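Local coordinates for putative uncharacterized protein TB39.8 (Mycobacterium tuberculosis, PDB 3PO8) that regulates cell growth and peptidoglycan synthesis by binding phosphorylated MviN through its FHA domain, which also recognises phosphorylated PknB, at residues E48-W51 / A56-A59; Q75-Q78 / G82-I85. All coordinates share one frame; numbering follows the deposited sequence.

How the contacts relate
Followed from the N terminus, the chain first completes contact 1: strand 47-51 turns back after a short loop and pairs with strand 56-60, which closes a beta hairpin. Only later, once strands 68-69 and 72-73 have been laid down in the other sheet, does contact 2 open, its loop closing between 75-78 and 82-85. The two therefore follow in series, neither nested nor crossed, with centres about 9 Å apart. Strand 56-60 of contact 1 neighbours strand 76-78 of contact 2, and there they touch, L58 with W77 and R50 with E76. Contact 1 holds neighbours within the mixed sheet, whereas contact 2 passes from that sheet's edge to the antiparallel sheet facing it.

Contact 1: residues E48-W51 / A56-A59; sequences EIRW and ALLA
A56 is the small knob of this contact, and the CE3-CZ3 edge of the W51 indole lies against it. With CG of W51 anti to the backbone N (chi1 177°), the benzo part of the ring swings back toward the partner strand until CE3 lies 3.7 Å from A56 CB, while A56 N sits at the ring edge, close to its plane. Beside this pair I49 adds its own bump: its CG2 branch leans on the A56 methyl at 4.0 Å, and CG1 touches L58 CB. These four side chains share one face, turned into the domain, where I49 meets L8 and W51 meets V6 of strand 4-10. The setting is an antiparallel beta hairpin in the mixed sheet of the FHA beta sandwich, and the backbone holds it in strict register. E48 and A59 form one hydrogen-bonded pair, R50 and L57 the other; in the latter R50 N reaches L57 O at 2.8 Å, nearly straight at 173°. On the outer face R50 crosses L57 obliquely, and A59 is the low spot. R50 bends at chi3 (-53°), which brings its guanidinium toward the partner strand: NH2 comes 3.8 Å from L57 CD1, and NH1 stands the same distance from A59 CB. E48 stretches alongside and steadies the bend, its OE2 accepting NH1 at 2.7 Å in a salt bridge that lies in the guanidinium plane but meets the carboxylate from above. The other terminal nitrogen, NH2, makes a second salt bridge, to E76 on the next strand.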
loop_
_atom_site.group_PDB
_atom_site.type_symbol
_atom_site.label_atom_id
_atom_site.label_comp_id
_atom_site.label_asym_id
_atom_site.label_seq_id
_atom_site.Cartn_x
_atom_site.Cartn_y
_atom_site.Cartn_z
ATOM N N GLU A 48 -0.367 -4.218 5.403
ATOM C CA GLU A 48 -1.321 -4.967 4.629
ATOM C C GLU A 48 -2.416 -4.055 4.168
ATOM O O GLU A 48 -2.780 -3.128 4.863
ATOM C CB GLU A 48 -1.884 -6.125 5.451
ATOM C CG GLU A 48 -2.952 -5.825 6.432
ATOM C CD GLU A 48 -3.726 -7.082 6.903
ATOM O OE1 GLU A 48 -3.792 -8.127 6.182
ATOM O OE2 GLU A 48 -4.280 -6.982 8.011
ATOM N N ILE A 49 -2.935 -4.313 2.981
ATOM C CA ILE A 49 -4.147 -3.661 2.517
ATOM C C ILE A 49 -5.155 -4.763 2.278
ATOM O O ILE A 49 -4.906 -5.677 1.491
ATOM C CB ILE A 49 -3.967 -2.814 1.269
ATOM C CG1 ILE A 49 -2.974 -1.682 1.552
ATOM C CG2 ILE A 49 -5.300 -2.213 0.856
ATOM C CD1 ILE A 49 -2.461 -0.897 0.353
ATOM N N ARG A 50 -6.277 -4.674 2.979
ATOM C CA ARG A 50 -7.366 -5.629 2.883
ATOM C C ARG A 50 -8.427 -5.083 1.954
ATOM O O ARG A 50 -8.904 -3.991 2.177
ATOM C CB ARG A 50 -7.916 -5.893 4.269
ATOM C CG ARG A 50 -6.829 -6.505 5.166
ATOM C CD ARG A 50 -7.340 -7.075 6.477
ATOM N NE ARG A 50 -8.129 -6.120 7.229
ATOM C CZ ARG A 50 -7.679 -5.347 8.217
ATOM N NH1 ARG A 50 -6.416 -5.372 8.592
ATOM N NH2 ARG A 50 -8.514 -4.519 8.823
ATOM N N TRP A 51 -8.774 -5.846 0.923
ATOM C CA TRP A 51 -9.684 -5.378 -0.114
ATOM C C TRP A 51 -10.839 -6.352 -0.304
ATOM O O TRP A 51 -10.623 -7.536 -0.464
ATOM C CB TRP A 51 -8.894 -5.261 -1.414
ATOM C CG TRP A 51 -9.668 -4.859 -2.626
ATOM C CD1 TRP A 51 -9.782 -5.571 -3.780
ATOM C CD2 TRP A 51 -10.391 -3.639 -2.837
ATOM N NE1 TRP A 51 -10.543 -4.881 -4.685
ATOM C CE2 TRP A 51 -10.909 -3.683 -4.137
ATOM C CE3 TRP A 51 -10.658 -2.510 -2.045
ATOM C CZ2 TRP A 51 -11.694 -2.660 -4.656
ATOM C CZ3 TRP A 51 -11.411 -1.478 -2.575
ATOM C CH2 TRP A 51 -11.927 -1.566 -3.870
ATOM N N ALA A 56 -10.929 -0.485 0.891
ATOM C CA ALA A 56 -9.546 -0.852 1.089
ATOM C C ALA A 56 -9.111 -0.366 2.446
ATOM O O ALA A 56 -9.072 0.831 2.688
ATOM C CB ALA A 56 -8.676 -0.212 0.008
ATOM N N LEU A 57 -8.796 -1.303 3.332
ATOM C CA LEU A 57 -8.329 -1.005 4.682
ATOM C C LEU A 57 -6.847 -1.296 4.791
ATOM O O LEU A 57 -6.394 -2.440 4.616
ATOM C CB LEU A 57 -9.075 -1.832 5.707
ATOM C CG LEU A 57 -10.569 -1.635 5.738
ATOM C CD1 LEU A 57 -11.120 -2.563 6.788
ATOM C CD2 LEU A 57 -10.927 -0.202 6.059
ATOM N N LEU A 58 -6.081 -0.274 5.102
ATOM C CA LEU A 58 -4.650 -0.395 5.313
ATOM C C LEU A 58 -4.326 -0.625 6.783
ATOM O O LEU A 58 -4.899 -0.000 7.653
ATOM C CB LEU A 58 -3.951 0.870 4.796
ATOM C CG LEU A 58 -2.436 0.954 4.980
ATOM C CD1 LEU A 58 -1.827 1.738 3.801
ATOM C CD2 LEU A 58 -2.054 1.565 6.327
ATOM N N ALA A 59 -3.375 -1.487 7.081
ATOM C CA ALA A 59 -2.917 -1.715 8.445
ATOM C C ALA A 59 -1.401 -1.829 8.479
ATOM O O ALA A 59 -0.821 -2.652 7.763
ATOM C CB ALA A 59 -3.545 -2.974 9.008
#

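Contact 2: residues Q75-Q78 / G82-I85; sequences QEWQ and GDVI
The indole N-H of W77 and the carboxylate of D83 meet in a single hydrogen bond, NE1 to OD2 at 3.0 Å, that reaches from one sheet of the FHA beta sandwich toward the other. Strand 76-78 forms the edge of the mixed sheet, and D83 immediately precedes strand 84-87 of the antiparallel sheet, so the bond works as a polar stitch between layers whose backbones stay well separated: the nearest CA atoms, of Q78 and D83, are 9.7 Å apart. The bond is fairly straight, with an angle of 164° at the hydrogen. OD2 lies near the ring plane, at the pyrrole edge, yet the ring approaches the carboxylate from above, 45° out of its plane, and the two flat groups are turned 66° against each other. The bond from CA to CB of W77 already points toward the aspartate's segment, and CG, anti to the backbone N, puts the ring on that side of the strand.

Both oxygens of D83 are engaged further out. OD2 also accepts the backbone N of A80, in the short connection between the two segments, and OD1 takes ND2 of N70; together with the indole these partners probably fix the rotation of the carboxylate. V69 of strand 68-69 packs against both W77 and D83. At the backbone, W77 is bonded to L58 of the neighbouring strand. Back at the ring, the indole carbon nearest to D83 OD2 is W77 CD1, at 3.9 Å.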
loop_
_atom_site.group_PDB
_atom_site.type_symbol
_atom_site.label_atom_id
_atom_site.label_comp_id
_atom_site.label_asym_id
_atom_site.label_seq_id
_atom_site.Cartn_x
_atom_site.Cartn_y
_atom_site.Cartn_z
ATOM N N GLN A 75 -2.122 3.438 12.210
ATOM C CA GLN A 75 -2.175 2.009 12.498
ATOM C C GLN A 75 -3.063 1.464 11.389
ATOM O O GLN A 75 -2.530 0.996 10.373
ATOM C CB GLN A 75 -2.712 1.723 13.900
ATOM C CG GLN A 75 -2.796 0.264 14.215
ATOM C CD GLN A 75 -1.500 -0.475 13.956
ATOM O OE1 GLN A 75 -0.448 -0.095 14.475
ATOM N NE2 GLN A 75 -1.567 -1.535 13.148
ATOM N N GLU A 76 -4.388 1.535 11.532
ATOM C CA GLU A 76 -5.300 1.260 10.419
ATOM C C GLU A 76 -5.884 2.517 9.794
ATOM O O GLU A 76 -6.050 3.539 10.430
ATOM C CB GLU A 76 -6.408 0.288 10.807
ATOM C CG GLU A 76 -5.866 -1.027 11.311
ATOM C CD GLU A 76 -6.731 -2.255 11.018
ATOM O OE1 GLU A 76 -7.827 -2.130 10.416
ATOM O OE2 GLU A 76 -6.285 -3.367 11.400
ATOM N N TRP A 77 -6.192 2.442 8.516
ATOM C CA TRP A 77 -6.642 3.595 7.738
ATOM C C TRP A 77 -7.517 3.127 6.607
ATOM O O TRP A 77 -7.178 2.153 5.955
ATOM C CB TRP A 77 -5.425 4.324 7.191
ATOM C CG TRP A 77 -5.710 5.515 6.349
ATOM C CD1 TRP A 77 -6.046 5.523 5.038
ATOM C CD2 TRP A 77 -5.696 6.879 6.767
ATOM N NE1 TRP A 77 -6.233 6.808 4.599
ATOM C CE2 TRP A 77 -6.034 7.663 5.646
ATOM C CE3 TRP A 77 -5.431 7.518 7.980
ATOM C CZ2 TRP A 77 -6.079 9.049 5.701
ATOM C CZ3 TRP A 77 -5.494 8.889 8.027
ATOM C CH2 TRP A 77 -5.817 9.634 6.896
ATOM N N GLN A 78 -8.646 3.779 6.372
ATOM C CA GLN A 78 -9.466 3.450 5.224
ATOM C C GLN A 78 -9.041 4.315 4.061
ATOM O O GLN A 78 -9.131 5.534 4.154
ATOM C CB GLN A 78 -10.934 3.646 5.534
ATOM C CG GLN A 78 -11.822 3.260 4.366
ATOM C CD GLN A 78 -13.259 3.204 4.692
ATOM O OE1 GLN A 78 -13.639 2.678 5.741
ATOM N NE2 GLN A 78 -14.096 3.692 3.779
ATOM N N GLY A 82 -6.464 8.913 -4.258
ATOM C CA GLY A 82 -5.515 9.986 -4.120
ATOM C C GLY A 82 -4.653 9.939 -2.885
ATOM O O GLY A 82 -3.767 10.781 -2.737
ATOM N N ASP A 83 -4.920 8.991 -1.995
ATOM C CA ASP A 83 -4.087 8.883 -0.796
ATOM C C ASP A 83 -2.668 8.538 -1.168
ATOM O O ASP A 83 -2.422 7.829 -2.146
ATOM C CB ASP A 83 -4.636 7.842 0.173
ATOM C CG ASP A 83 -5.855 8.337 0.961
ATOM O OD1 ASP A 83 -6.235 9.533 0.881
ATOM O OD2 ASP A 83 -6.433 7.508 1.715
ATOM N N VAL A 84 -1.735 9.079 -0.402
ATOM C CA VAL A 84 -0.325 8.812 -0.614
ATOM C C VAL A 84 0.232 8.127 0.618
ATOM O O VAL A 84 0.214 8.676 1.741
ATOM C CB VAL A 84 0.465 10.082 -0.972
ATOM C CG1 VAL A 84 1.925 9.747 -1.176
ATOM C CG2 VAL A 84 -0.114 10.695 -2.256
ATOM N N ILE A 85 0.657 6.882 0.405
ATOM C CA ILE A 85 1.246 6.071 1.486
ATOM C C ILE A 85 2.751 6.263 1.505
ATOM O O ILE A 85 3.380 6.167 0.470
ATOM C CB ILE A 85 0.939 4.574 1.292
ATOM C CG1 ILE A 85 -0.566 4.342 1.151
ATOM C CG2 ILE A 85 1.552 3.779 2.460
ATOM C CD1 ILE A 85 -0.857 3.031 0.479
#